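Protein STE5 (PDB 3FZE) scaffolds the yeast pheromone-response pathway, its minimal scaffold domain co-catalysing phosphorylation of the MAP kinase Fus3 by Ste7. Local coordinates at residues N144-D156 with I161-V173. Residues are numbered along the deposited sequence; the frame is centred on the assembly and turned at random. Where two conformers were deposited one is given.
Sequences NELKIKVGYLNVD and IDELVEASSWTFV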
ATOM      1  N   ASN A 144      13.562   0.068   3.865  1.00 56.98           N
ATOM      2  CA  ASN A 144      12.569   0.018   2.798  1.00 48.83           C
ATOM      3  C   ASN A 144      11.163  -0.029   3.378  1.00 46.00           C
ATOM      4  O   ASN A 144      10.466  -1.034   3.238  1.00 34.91           O
ATOM      5  CB  ASN A 144      12.811  -1.190   1.902  1.00 43.84           C
ATOM      6  N   GLU A 145      10.755   1.055   4.034  1.00 43.25           N
ATOM      7  CA  GLU A 145       9.437   1.123   4.664  1.00 44.71           C
ATOM      8  C   GLU A 145       8.796   2.495   4.464  1.00 37.71           C
ATOM      9  O   GLU A 145       9.152   3.468   5.127  1.00 45.15           O
ATOM     10  CB  GLU A 145       9.549   0.803   6.147  1.00 49.47           C
ATOM     11  CG  GLU A 145       8.347   1.228   6.960  1.00 53.32           C
ATOM     12  CD  GLU A 145       8.693   1.398   8.418  1.00 46.36           C
ATOM     13  OE1 GLU A 145       9.435   0.543   8.941  1.00 49.47           O
ATOM     14  OE2 GLU A 145       8.233   2.383   9.036  1.00 40.41           O
ATOM     15  N   LEU A 146       7.839   2.559   3.549  1.00 28.22           N
ATOM     16  CA  LEU A 146       7.309   3.828   3.065  1.00 27.32           C
ATOM     17  C   LEU A 146       5.879   4.074   3.552  1.00 25.26           C
ATOM     18  O   LEU A 146       5.020   3.211   3.432  1.00 27.50           O
ATOM     19  CB  LEU A 146       7.416   3.842   1.535  1.00 28.30           C
ATOM     20  CG  LEU A 146       6.583   4.723   0.616  1.00 37.85           C
ATOM     21  CD1 LEU A 146       7.226   4.756  -0.764  1.00 40.44           C
ATOM     22  CD2 LEU A 146       5.184   4.169   0.537  1.00 49.77           C
ATOM     23  N   LYS A 147       5.638   5.256   4.110  1.00 25.81           N
ATOM     24  CA  LYS A 147       4.330   5.607   4.653  1.00 23.32           C
ATOM     25  C   LYS A 147       3.810   6.857   3.964  1.00 24.31           C
ATOM     26  O   LYS A 147       4.421   7.925   4.059  1.00 28.59           O
ATOM     27  CB  LYS A 147       4.422   5.841   6.158  1.00 27.10           C
ATOM     28  CG  LYS A 147       4.856   4.620   6.945  1.00 27.28           C
ATOM     29  CD  LYS A 147       5.046   4.951   8.414  1.00 34.38           C
ATOM     30  CE  LYS A 147       5.641   3.775   9.166  1.00 46.10           C
ATOM     31  NZ  LYS A 147       6.073   4.150  10.546  1.00 52.13           N
ATOM     32  N   ILE A 148       2.688   6.724   3.264  1.00 21.64           N
ATOM     33  CA  ILE A 148       2.176   7.817   2.446  1.00 22.07           C
ATOM     34  C   ILE A 148       0.719   8.156   2.736  1.00 18.92           C
ATOM     35  O   ILE A 148      -0.157   7.286   2.754  1.00 22.83           O
ATOM     36  CB  ILE A 148       2.320   7.537   0.932  1.00 24.00           C
ATOM     37  CG1 ILE A 148       3.777   7.240   0.563  1.00 24.56           C
ATOM     38  CG2 ILE A 148       1.802   8.724   0.123  1.00 22.00           C
ATOM     39  CD1 ILE A 148       3.957   6.798  -0.890  1.00 21.99           C
ATOM     40  N   LYS A 149       0.471   9.439   2.955  0.50 24.86           N
ATOM     41  CA  LYS A 149      -0.872   9.927   3.199  0.50 24.18           C
ATOM     42  C   LYS A 149      -1.403  10.578   1.926  0.50 23.81           C
ATOM     43  O   LYS A 149      -0.830  11.547   1.425  0.50 24.23           O
ATOM     44  CB  LYS A 149      -0.864  10.928   4.357  0.50 23.14           C
ATOM     45  CG  LYS A 149      -2.185  11.054   5.091  0.50 24.46           C
ATOM     46  CD  LYS A 149      -3.260  11.621   4.193  0.50 25.11           C
ATOM     47  CE  LYS A 149      -4.544  11.868   4.959  0.50 25.31           C
ATOM     48  NZ  LYS A 149      -5.522  12.566   4.096  0.50 17.53           N
ATOM     49  N   VAL A 150      -2.489  10.027   1.396  1.00 18.97           N
ATOM     50  CA  VAL A 150      -3.156  10.619   0.245  1.00 22.26           C
ATOM     51  C   VAL A 150      -4.159  11.670   0.726  1.00 23.36           C
ATOM     52  O   VAL A 150      -5.052  11.374   1.520  1.00 25.02           O
ATOM     53  CB  VAL A 150      -3.849   9.550  -0.611  1.00 19.34           C
ATOM     54  CG1 VAL A 150      -4.714  10.204  -1.673  1.00 21.56           C
ATOM     55  CG2 VAL A 150      -2.807   8.624  -1.230  1.00 18.10           C
ATOM     56  N   GLY A 151      -3.990  12.899   0.256  1.00 24.87           N
ATOM     57  CA  GLY A 151      -4.777  14.027   0.726  1.00 23.53           C
ATOM     58  C   GLY A 151      -3.945  14.878   1.667  1.00 29.93           C
ATOM     59  O   GLY A 151      -3.552  14.422   2.742  1.00 32.33           O
ATOM     60  N   TYR A 152      -3.661  16.111   1.261  1.00 35.87           N
ATOM     61  CA  TYR A 152      -2.761  16.968   2.025  1.00 40.44           C
ATOM     62  C   TYR A 152      -3.323  17.330   3.393  1.00 43.86           C
ATOM     63  O   TYR A 152      -4.532  17.495   3.559  1.00 43.21           O
ATOM     64  CB  TYR A 152      -2.408  18.235   1.242  1.00 45.09           C
ATOM     65  CG  TYR A 152      -1.569  17.976   0.009  1.00 46.67           C
ATOM     66  CD1 TYR A 152      -0.366  17.284   0.096  1.00 48.56           C
ATOM     67  CD2 TYR A 152      -1.970  18.439  -1.240  1.00 47.80           C
ATOM     68  CE1 TYR A 152       0.407  17.048  -1.028  1.00 45.84           C
ATOM     69  CE2 TYR A 152      -1.200  18.210  -2.372  1.00 45.04           C
ATOM     70  CZ  TYR A 152      -0.014  17.514  -2.259  1.00 43.22           C
ATOM     71  OH  TYR A 152       0.757  17.282  -3.378  1.00 45.39           O
ATOM     72  N   LEU A 153      -2.429  17.452   4.368  1.00 40.28           N
ATOM     73  CA  LEU A 153      -2.818  17.745   5.739  1.00 46.69           C
ATOM     74  C   LEU A 153      -2.448  19.171   6.114  1.00 54.37           C
ATOM     75  O   LEU A 153      -1.418  19.688   5.680  1.00 45.60           O
ATOM     76  CB  LEU A 153      -2.121  16.780   6.700  1.00 43.48           C
ATOM     77  CG  LEU A 153      -2.259  15.289   6.396  1.00 36.99           C
ATOM     78  CD1 LEU A 153      -1.249  14.480   7.198  1.00 37.36           C
ATOM     79  CD2 LEU A 153      -3.677  14.821   6.662  1.00 37.80           C
ATOM     80  N   ASN A 154      -3.296  19.802   6.918  1.00 58.75           N
ATOM     81  CA  ASN A 154      -2.964  21.089   7.518  1.00 70.02           C
ATOM     82  C   ASN A 154      -2.704  20.920   9.011  1.00 70.46           C
ATOM     83  O   ASN A 154      -2.909  21.841   9.802  1.00 78.84           O
ATOM     84  CB  ASN A 154      -4.057  22.130   7.256  1.00 76.40           C
ATOM     85  CG  ASN A 154      -5.424  21.679   7.733  1.00 82.57           C
ATOM     86  OD1 ASN A 154      -5.579  20.584   8.272  1.00 84.79           O
ATOM     87  ND2 ASN A 154      -6.426  22.527   7.535  1.00 84.63           N
ATOM     88  N   VAL A 155      -2.258  19.723   9.379  1.00 62.33           N
ATOM     89  CA  VAL A 155      -1.884  19.408  10.752  1.00 62.12           C
ATOM     90  C   VAL A 155      -0.541  18.682  10.757  1.00 63.29           C
ATOM     91  O   VAL A 155      -0.317  17.767   9.959  1.00 53.02           O
ATOM     92  CB  VAL A 155      -2.943  18.529  11.445  1.00 57.01           C
ATOM     93  CG1 VAL A 155      -2.489  18.153  12.849  1.00 53.62           C
ATOM     94  CG2 VAL A 155      -4.290  19.243  11.482  1.00 53.04           C
ATOM     95  N   ASP A 156       0.350  19.095  11.652  1.00 70.19           N
ATOM     96  CA  ASP A 156       1.698  18.542  11.698  1.00 77.65           C
ATOM     97  C   ASP A 156       1.764  17.265  12.527  1.00 73.43           C
ATOM     98  O   ASP A 156       1.439  17.267  13.715  1.00 69.49           O
ATOM     99  CB  ASP A 156       2.680  19.574  12.254  1.00 91.81           C
ATOM    100  CG  ASP A 156       4.105  19.056  12.303  1.00 99.64           C
ATOM    101  OD1 ASP A 156       4.383  18.007  11.683  1.00 97.50           O
ATOM    102  OD2 ASP A 156       4.950  19.699  12.960  1.00107.52           O
ATOM    103  N   ILE A 161       4.646  10.207  13.828  1.00 61.20           N
ATOM    104  CA  ILE A 161       5.084   9.592  12.580  1.00 50.86           C
ATOM    105  C   ILE A 161       6.369  10.223  12.054  1.00 50.29           C
ATOM    106  O   ILE A 161       6.427  11.425  11.798  1.00 48.45           O
ATOM    107  CB  ILE A 161       3.989   9.664  11.499  1.00 41.52           C
ATOM    108  CG1 ILE A 161       2.635   9.260  12.092  1.00 37.88           C
ATOM    109  CG2 ILE A 161       4.359   8.781  10.313  1.00 34.14           C
ATOM    110  CD1 ILE A 161       1.464   9.502  11.167  1.00 39.80           C
ATOM    111  N   ASP A 162       7.397   9.397  11.895  1.00 55.44           N
ATOM    112  CA  ASP A 162       8.701   9.862  11.437  1.00 70.74           C
ATOM    113  C   ASP A 162       8.647  10.496  10.047  1.00 76.19           C
ATOM    114  O   ASP A 162       8.231  11.645   9.887  1.00 81.15           O
ATOM    115  CB  ASP A 162       9.712   8.710  11.455  1.00 75.77           C
ATOM    116  CG  ASP A 162       9.258   7.513  10.633  1.00 78.46           C
ATOM    117  OD1 ASP A 162       8.137   7.547  10.082  1.00 76.79           O
ATOM    118  OD2 ASP A 162      10.030   6.537  10.533  1.00 82.40           O
ATOM    119  N   GLU A 163       9.075   9.737   9.045  1.00 72.35           N
ATOM    120  CA  GLU A 163       9.144  10.227   7.678  1.00 68.33           C
ATOM    121  C   GLU A 163       7.836  10.007   6.924  1.00 52.49           C
ATOM    122  O   GLU A 163       7.795   9.298   5.918  1.00 43.38           O
ATOM    123  CB  GLU A 163      10.314   9.569   6.948  1.00 79.14           C
ATOM    124  CG  GLU A 163      11.668  10.100   7.395  1.00 90.22           C
ATOM    125  CD  GLU A 163      12.726   9.020   7.484  1.00 96.78           C
ATOM    126  OE1 GLU A 163      12.380   7.875   7.844  1.00 94.56           O
ATOM    127  OE2 GLU A 163      13.906   9.318   7.205  1.00102.70           O
ATOM    128  N   LEU A 164       6.768  10.619   7.427  1.00 42.45           N
ATOM    129  CA  LEU A 164       5.485  10.617   6.742  1.00 35.08           C
ATOM    130  C   LEU A 164       5.615  11.360   5.412  1.00 36.87           C
ATOM    131  O   LEU A 164       6.316  12.366   5.321  1.00 41.52           O
ATOM    132  CB  LEU A 164       4.415  11.279   7.621  1.00 31.43           C
ATOM    133  CG  LEU A 164       3.038  11.491   6.977  1.00 33.74           C
ATOM    134  CD1 LEU A 164       2.349  10.159   6.702  1.00 36.26           C
ATOM    135  CD2 LEU A 164       2.170  12.374   7.861  1.00 38.12           C
ATOM    136  N   VAL A 165       4.949  10.855   4.381  1.00 33.54           N
ATOM    137  CA  VAL A 165       4.977  11.482   3.069  1.00 29.37           C
ATOM    138  C   VAL A 165       3.558  11.804   2.629  1.00 30.64           C
ATOM    139  O   VAL A 165       2.669  10.964   2.749  1.00 27.19           O
ATOM    140  CB  VAL A 165       5.627  10.550   2.022  1.00 30.67           C
ATOM    141  CG1 VAL A 165       5.440  11.109   0.618  1.00 34.83           C
ATOM    142  CG2 VAL A 165       7.106  10.354   2.334  1.00 40.19           C
ATOM    143  N   GLU A 166       3.344  13.014   2.121  1.00 27.12           N
ATOM    144  CA  GLU A 166       2.008  13.422   1.686  1.00 31.91           C
ATOM    145  C   GLU A 166       1.899  13.509   0.172  1.00 28.84           C
ATOM    146  O   GLU A 166       2.829  13.945  -0.505  1.00 31.63           O
ATOM    147  CB  GLU A 166       1.605  14.758   2.316  1.00 31.23           C
ATOM    148  CG  GLU A 166       1.244  14.666   3.791  1.00 40.85           C
ATOM    149  CD  GLU A 166       0.992  16.026   4.416  1.00 53.47           C
ATOM    150  OE1 GLU A 166       0.279  16.848   3.800  1.00 54.67           O
ATOM    151  OE2 GLU A 166       1.507  16.273   5.527  1.00 60.12           O
ATOM    152  N   ALA A 167       0.755  13.099  -0.362  1.00 26.35           N
ATOM    153  CA  ALA A 167       0.555  13.112  -1.803  1.00 26.78           C
ATOM    154  C   ALA A 167      -0.852  13.567  -2.163  1.00 28.64           C
ATOM    155  O   ALA A 167      -1.779  13.437  -1.366  1.00 28.44           O
ATOM    156  CB  ALA A 167       0.829  11.742  -2.381  1.00 25.01           C
ATOM    157  N   SER A 168      -1.007  14.079  -3.381  1.00 24.69           N
ATOM    158  CA  SER A 168      -2.259  14.703  -3.794  1.00 32.81           C
ATOM    159  C   SER A 168      -3.371  13.706  -4.113  1.00 30.98           C
ATOM    160  O   SER A 168      -4.544  13.970  -3.845  1.00 28.94           O
ATOM    161  CB  SER A 168      -2.021  15.607  -5.005  1.00 35.33           C
ATOM    162  OG  SER A 168      -1.585  14.844  -6.112  1.00 31.57           O
ATOM    163  N   SER A 169      -3.010  12.571  -4.696  1.00 24.16           N
ATOM    164  CA  SER A 169      -4.014  11.603  -5.117  1.00 23.11           C
ATOM    165  C   SER A 169      -3.479  10.184  -5.138  1.00 19.88           C
ATOM    166  O   SER A 169      -2.260   9.961  -5.161  1.00 19.66           O
ATOM    167  CB  SER A 169      -4.566  11.965  -6.503  1.00 23.96           C
ATOM    168  OG  SER A 169      -3.602  11.742  -7.530  1.00 21.96           O
ATOM    169  N   TRP A 170      -4.401   9.226  -5.150  1.00 18.93           N
ATOM    170  CA  TRP A 170      -4.057   7.827  -5.379  1.00 18.08           C
ATOM    171  C   TRP A 170      -3.345   7.646  -6.712  1.00 18.26           C
ATOM    172  O   TRP A 170      -2.407   6.855  -6.833  1.00 20.29           O
ATOM    173  CB  TRP A 170      -5.318   6.952  -5.350  1.00 17.83           C
ATOM    174  CG  TRP A 170      -5.910   6.805  -3.974  1.00 16.87           C
ATOM    175  CD1 TRP A 170      -6.990   7.481  -3.471  1.00 17.70           C
ATOM    176  CD2 TRP A 170      -5.450   5.949  -2.920  1.00 17.24           C
ATOM    177  NE1 TRP A 170      -7.232   7.094  -2.180  1.00 20.79           N
ATOM    178  CE2 TRP A 170      -6.302   6.159  -1.812  1.00 18.16           C
ATOM    179  CE3 TRP A 170      -4.405   5.021  -2.803  1.00 14.15           C
ATOM    180  CZ2 TRP A 170      -6.143   5.474  -0.607  1.00 17.72           C
ATOM    181  CZ3 TRP A 170      -4.250   4.345  -1.600  1.00 21.28           C
ATOM    182  CH2 TRP A 170      -5.114   4.576  -0.521  1.00 19.73           C
ATOM    183  N   THR A 171      -3.800   8.376  -7.721  1.00 17.22           N
ATOM    184  CA  THR A 171      -3.238   8.244  -9.056  1.00 21.95           C
ATOM    185  C   THR A 171      -1.764   8.636  -9.060  1.00 21.50           C
ATOM    186  O   THR A 171      -0.924   7.912  -9.600  1.00 18.87           O
ATOM    187  CB  THR A 171      -4.034   9.080 -10.073  1.00 22.79           C
ATOM    188  OG1 THR A 171      -5.336   8.504 -10.241  1.00 21.83           O
ATOM    189  CG2 THR A 171      -3.321   9.113 -11.424  1.00 19.98           C
ATOM    190  N   PHE A 172      -1.445   9.766  -8.437  1.00 20.98           N
ATOM    191  CA  PHE A 172      -0.059  10.226  -8.432  1.00 20.39           C
ATOM    192  C   PHE A 172       0.855   9.254  -7.700  1.00 20.91           C
ATOM    193  O   PHE A 172       1.919   8.898  -8.204  1.00 21.05           O
ATOM    194  CB  PHE A 172       0.083  11.627  -7.822  1.00 23.16           C
ATOM    195  CG  PHE A 172       1.505  12.092  -7.753  1.00 32.79           C
ATOM    196  CD1 PHE A 172       2.097  12.704  -8.841  1.00 29.31           C
ATOM    197  CD2 PHE A 172       2.266  11.869  -6.616  1.00 44.77           C
ATOM    198  CE1 PHE A 172       3.418  13.110  -8.792  1.00 41.00           C
ATOM    199  CE2 PHE A 172       3.586  12.269  -6.562  1.00 46.57           C
ATOM    200  CZ  PHE A 172       4.160  12.888  -7.652  1.00 43.39           C
ATOM    201  N   VAL A 173       0.433   8.819  -6.516  1.00 21.52           N
ATOM    202  CA  VAL A 173       1.224   7.884  -5.725  1.00 17.27           C
ATOM    203  C   VAL A 173       1.468   6.583  -6.474  1.00 17.23           C
ATOM    204  O   VAL A 173       2.608   6.114  -6.589  1.00 18.01           O
ATOM    205  CB  VAL A 173       0.529   7.549  -4.391  1.00 22.69           C
ATOM    206  CG1 VAL A 173       1.253   6.411  -3.681  1.00 24.35           C
ATOM    207  CG2 VAL A 173       0.477   8.778  -3.505  1.00 22.82           C
TER
HETATM  208  O   HOH W   1       7.917   6.489   5.610  1.00 37.75           O
HETATM  209  O   HOH W   2       1.546  14.795  -4.724  1.00 39.28           O
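I148 and V165, K149 and E166, and V150 and A167 pair in parallel at the sheet edge of this vWA-like α/β/α domain, a worked example of how an outermost strand, 165-167, is held by backbone and side chains together. Three backbone hydrogen bonds tie it to strand 145-150, among them K149 N to V165 O at 2.7 Å, and a fourth, from G151 N to A167 O, continues the pattern just past the strand's end. On the face with I148 and V150, the helix that begins at W170 folds back over the strands. I148 and V173 meet tip to tip, CG2 to CG2 at 3.9 Å, while V150 crosses the W170 side chain at about a right angle, its CG1 forming a CH-pi contact 4.1 Å from the centroid of the five-membered ring. V150 CG1 lies anti to the backbone N (chi1 171°), which directs it to the start of the helix. On the other face E166 reaches the loop that follows strand 145-150. The E166 side chain passes the L153 side chain at a slant, and L153 N–H meets E166 OE1 at 2.8 Å, nearly straight at 171°, from above the carboxylate plane. The same OE1 lies at the edge of the Y152 ring, near its plane, the ring and carboxylate planes being 51° apart. Replaced by an alanine, E166 would probably leave the L153 amide without its acceptor and that loop less firmly held. Y152 OH and S168 N share a water, 3.0 Å from S168 N.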